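Local structure of YeaZ (Pseudomonas aeruginosa PAO579, 4Y0W) at residues 20-25 / 50-55. The protein probably takes part in the biosynthesis of the tRNA modification threonylcarbamoyl adenosine, as an essential protein with an actin-like ATPase fold. Numbering follows the deposited sequence.
Sequences CSVALL and RDLLDE
A23 and L52 are the nearest CA pair, 7.5 Å apart, where helix segment 50-55 runs roughly parallel to strand segment 20-25 at 28° with 8.7 Å between the axes. The contact illustrates how a helix can seat on a sheet with one leucine carrying most of the contact between two segments. L52 extends toward the strand with CG anti to its backbone N (chi1 -172°), and its CD2 methyl enters between V22 and L24, the alternate residues that face the helix. L52 CD2 lies 3.4 Å from V22 CG1, a close fit in which the two side chains pass alongside one another, pointing opposite ways. L52 CD2 also comes 3.6 Å from L24 CB and equally near A23 C, so it rests on the strand backbone itself, while the A23 methyl projects from the other face. The pair belongs to the actin-like fold of this family: strand 19-26 lies between 29-36 and 10-14 in a mixed five-stranded sheet (order 3-2-1-4-5), and helix 41-56 packs on one face of it. L53 adds a looser touch, its CD2 reaching L24 CD1 at 4.2 Å, although its CB is not aimed at the strand. No hydrogen bond crosses the interface, and all five touching residues are buried. L52 also packs on L31 and H33 of the neighbouring strand, and V22 meets L45 earlier in the helix.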
ATOM      1  N   CYS A  20     -17.233 -17.083 -42.881  1.00 61.32           N
ATOM      2  CA  CYS A  20     -17.545 -18.449 -42.577  1.00 51.01           C
ATOM      3  C   CYS A  20     -18.668 -18.817 -43.503  1.00 54.55           C
ATOM      4  O   CYS A  20     -19.656 -18.083 -43.609  1.00 60.24           O
ATOM      5  CB  CYS A  20     -17.962 -18.569 -41.124  1.00 61.42           C
ATOM      6  SG  CYS A  20     -18.292 -20.249 -40.564  1.00 67.52           S
ATOM      7  N   SER A  21     -18.511 -19.917 -44.226  1.00 48.05           N
ATOM      8  CA  SER A  21     -19.577 -20.352 -45.109  1.00 53.11           C
ATOM      9  C   SER A  21     -19.669 -21.865 -45.111  1.00 56.29           C
ATOM     10  O   SER A  21     -18.681 -22.582 -44.871  1.00 48.80           O
ATOM     11  CB  SER A  21     -19.408 -19.796 -46.542  1.00 54.96           C
ATOM     12  OG  SER A  21     -18.154 -20.148 -47.118  1.00 54.41           O
ATOM     13  N   VAL A  22     -20.879 -22.327 -45.396  1.00 48.15           N
ATOM     14  CA  VAL A  22     -21.198 -23.721 -45.361  1.00 49.62           C
ATOM     15  C   VAL A  22     -22.104 -23.980 -46.558  1.00 54.22           C
ATOM     16  O   VAL A  22     -22.899 -23.125 -46.899  1.00 60.76           O
ATOM     17  CB  VAL A  22     -21.881 -24.078 -44.022  1.00 59.10           C
ATOM     18  CG1 VAL A  22     -22.482 -25.463 -44.088  1.00 75.94           C
ATOM     19  CG2 VAL A  22     -20.877 -24.032 -42.867  1.00 54.87           C
ATOM     20  N   ALA A  23     -21.984 -25.144 -47.202  1.00 50.18           N
ATOM     21  CA  ALA A  23     -22.825 -25.461 -48.348  1.00 50.72           C
ATOM     22  C   ALA A  23     -23.151 -26.931 -48.440  1.00 53.09           C
ATOM     23  O   ALA A  23     -22.391 -27.776 -47.946  1.00 57.76           O
ATOM     24  CB  ALA A  23     -22.158 -25.031 -49.628  1.00 55.83           C
ATOM     25  N   LEU A  24     -24.241 -27.214 -49.159  1.00 48.47           N
ATOM     26  CA  LEU A  24     -24.765 -28.558 -49.294  1.00 48.23           C
ATOM     27  C   LEU A  24     -25.277 -28.904 -50.694  1.00 49.37           C
ATOM     28  O   LEU A  24     -26.133 -28.204 -51.241  1.00 50.37           O
ATOM     29  CB  LEU A  24     -25.913 -28.731 -48.313  1.00 56.79           C
ATOM     30  CG  LEU A  24     -26.411 -30.158 -48.127  1.00 68.73           C
ATOM     31  CD1 LEU A  24     -25.409 -30.983 -47.323  1.00 65.82           C
ATOM     32  CD2 LEU A  24     -27.743 -30.106 -47.420  1.00 67.69           C
ATOM     33  N   LEU A  25     -24.768 -29.999 -51.258  1.00 55.99           N
ATOM     34  CA  LEU A  25     -25.332 -30.568 -52.475  1.00 58.60           C
ATOM     35  C   LEU A  25     -26.229 -31.718 -52.059  1.00 67.19           C
ATOM     36  O   LEU A  25     -25.793 -32.650 -51.371  1.00 63.06           O
ATOM     37  CB  LEU A  25     -24.249 -31.061 -53.434  1.00 60.00           C
ATOM     38  CG  LEU A  25     -24.718 -31.792 -54.714  1.00 66.15           C
ATOM     39  CD1 LEU A  25     -25.411 -30.870 -55.688  1.00 64.16           C
ATOM     40  CD2 LEU A  25     -23.552 -32.463 -55.426  1.00 64.17           C
ATOM     41  N   ARG A  50     -25.536 -26.965 -38.650  0.50 51.64           N
ATOM     42  CA  ARG A  50     -26.808 -27.357 -38.072  0.50 57.27           C
ATOM     43  C   ARG A  50     -27.969 -26.714 -38.830  0.50 57.94           C
ATOM     44  O   ARG A  50     -28.888 -27.398 -39.277  0.50 62.67           O
ATOM     45  CB  ARG A  50     -26.856 -26.951 -36.598  0.50 71.19           C
ATOM     46  CG  ARG A  50     -27.999 -27.574 -35.807  0.50 75.99           C
ATOM     47  CD  ARG A  50     -28.017 -27.094 -34.355  0.50 72.04           C
ATOM     48  NE  ARG A  50     -26.925 -27.657 -33.560  0.50 77.75           N
ATOM     49  CZ  ARG A  50     -26.942 -28.877 -33.021  0.50 90.48           C
ATOM     50  NH1 ARG A  50     -28.000 -29.671 -33.185  0.50 90.79           N
ATOM     51  NH2 ARG A  50     -25.903 -29.308 -32.313  0.50 79.04           N
ATOM     52  N   ASP A  51     -27.900 -25.397 -38.996  1.00 63.45           N
ATOM     53  CA  ASP A  51     -28.971 -24.624 -39.646  1.00 62.14           C
ATOM     54  C   ASP A  51     -29.220 -24.993 -41.092  1.00 65.10           C
ATOM     55  O   ASP A  51     -30.370 -25.093 -41.544  1.00 61.13           O
ATOM     56  CB  ASP A  51     -28.684 -23.131 -39.528  1.00 70.70           C
ATOM     57  CG  ASP A  51     -29.274 -22.541 -38.263  1.00 95.59           C
ATOM     58  OD1 ASP A  51     -30.494 -22.285 -38.265  1.00113.07           O
ATOM     59  OD2 ASP A  51     -28.541 -22.353 -37.265  1.00 91.04           O
ATOM     60  N   LEU A  52     -28.134 -25.201 -41.817  1.00 66.38           N
ATOM     61  CA  LEU A  52     -28.231 -25.556 -43.222  1.00 67.58           C
ATOM     62  C   LEU A  52     -28.878 -26.948 -43.412  1.00 63.62           C
ATOM     63  O   LEU A  52     -29.750 -27.134 -44.287  1.00 58.57           O
ATOM     64  CB  LEU A  52     -26.828 -25.493 -43.850  1.00 69.43           C
ATOM     65  CG  LEU A  52     -26.733 -25.656 -45.367  1.00 72.91           C
ATOM     66  CD1 LEU A  52     -26.956 -24.339 -46.091  1.00 94.47           C
ATOM     67  CD2 LEU A  52     -25.376 -26.207 -45.733  1.00 85.50           C
ATOM     68  N   LEU A  53     -28.443 -27.915 -42.599  1.00 56.85           N
ATOM     69  CA  LEU A  53     -28.968 -29.276 -42.676  1.00 60.09           C
ATOM     70  C   LEU A  53     -30.470 -29.270 -42.395  1.00 54.24           C
ATOM     71  O   LEU A  53     -31.263 -29.886 -43.128  1.00 62.59           O
ATOM     72  CB  LEU A  53     -28.224 -30.201 -41.707  1.00 55.61           C
ATOM     73  CG  LEU A  53     -26.780 -30.563 -42.102  1.00 56.80           C
ATOM     74  CD1 LEU A  53     -26.030 -31.227 -40.957  1.00 61.73           C
ATOM     75  CD2 LEU A  53     -26.716 -31.469 -43.317  1.00 49.87           C
ATOM     76  N   ASP A  54     -30.854 -28.535 -41.359  1.00 55.90           N
ATOM     77  CA  ASP A  54     -32.256 -28.433 -40.968  1.00 72.80           C
ATOM     78  C   ASP A  54     -33.010 -27.667 -42.047  1.00 65.95           C
ATOM     79  O   ASP A  54     -34.064 -28.109 -42.535  1.00 65.50           O
ATOM     80  CB  ASP A  54     -32.407 -27.787 -39.584  1.00 81.30           C
ATOM     81  CG  ASP A  54     -31.869 -28.687 -38.446  1.00 94.44           C
ATOM     82  OD1 ASP A  54     -31.285 -29.757 -38.741  1.00 85.93           O
ATOM     83  OD2 ASP A  54     -32.010 -28.325 -37.247  1.00 90.88           O
ATOM     84  N   GLU A  55     -32.453 -26.556 -42.492  1.00 56.37           N
ATOM     85  CA  GLU A  55     -33.103 -25.862 -43.598  1.00 63.68           C
ATOM     86  C   GLU A  55     -33.309 -26.809 -44.815  1.00 67.23           C
ATOM     87  O   GLU A  55     -34.378 -26.822 -45.404  1.00 62.10           O
ATOM     88  CB  GLU A  55     -32.361 -24.576 -43.955  1.00 58.03           C
ATOM     89  CG  GLU A  55     -32.996 -23.766 -45.086  1.00 82.96           C
ATOM     90  CD  GLU A  55     -32.199 -22.509 -45.452  1.00 96.60           C
ATOM     91  OE1 GLU A  55     -31.647 -21.827 -44.549  1.00 92.93           O
ATOM     92  OE2 GLU A  55     -32.131 -22.187 -46.654  1.00 82.90           O
TER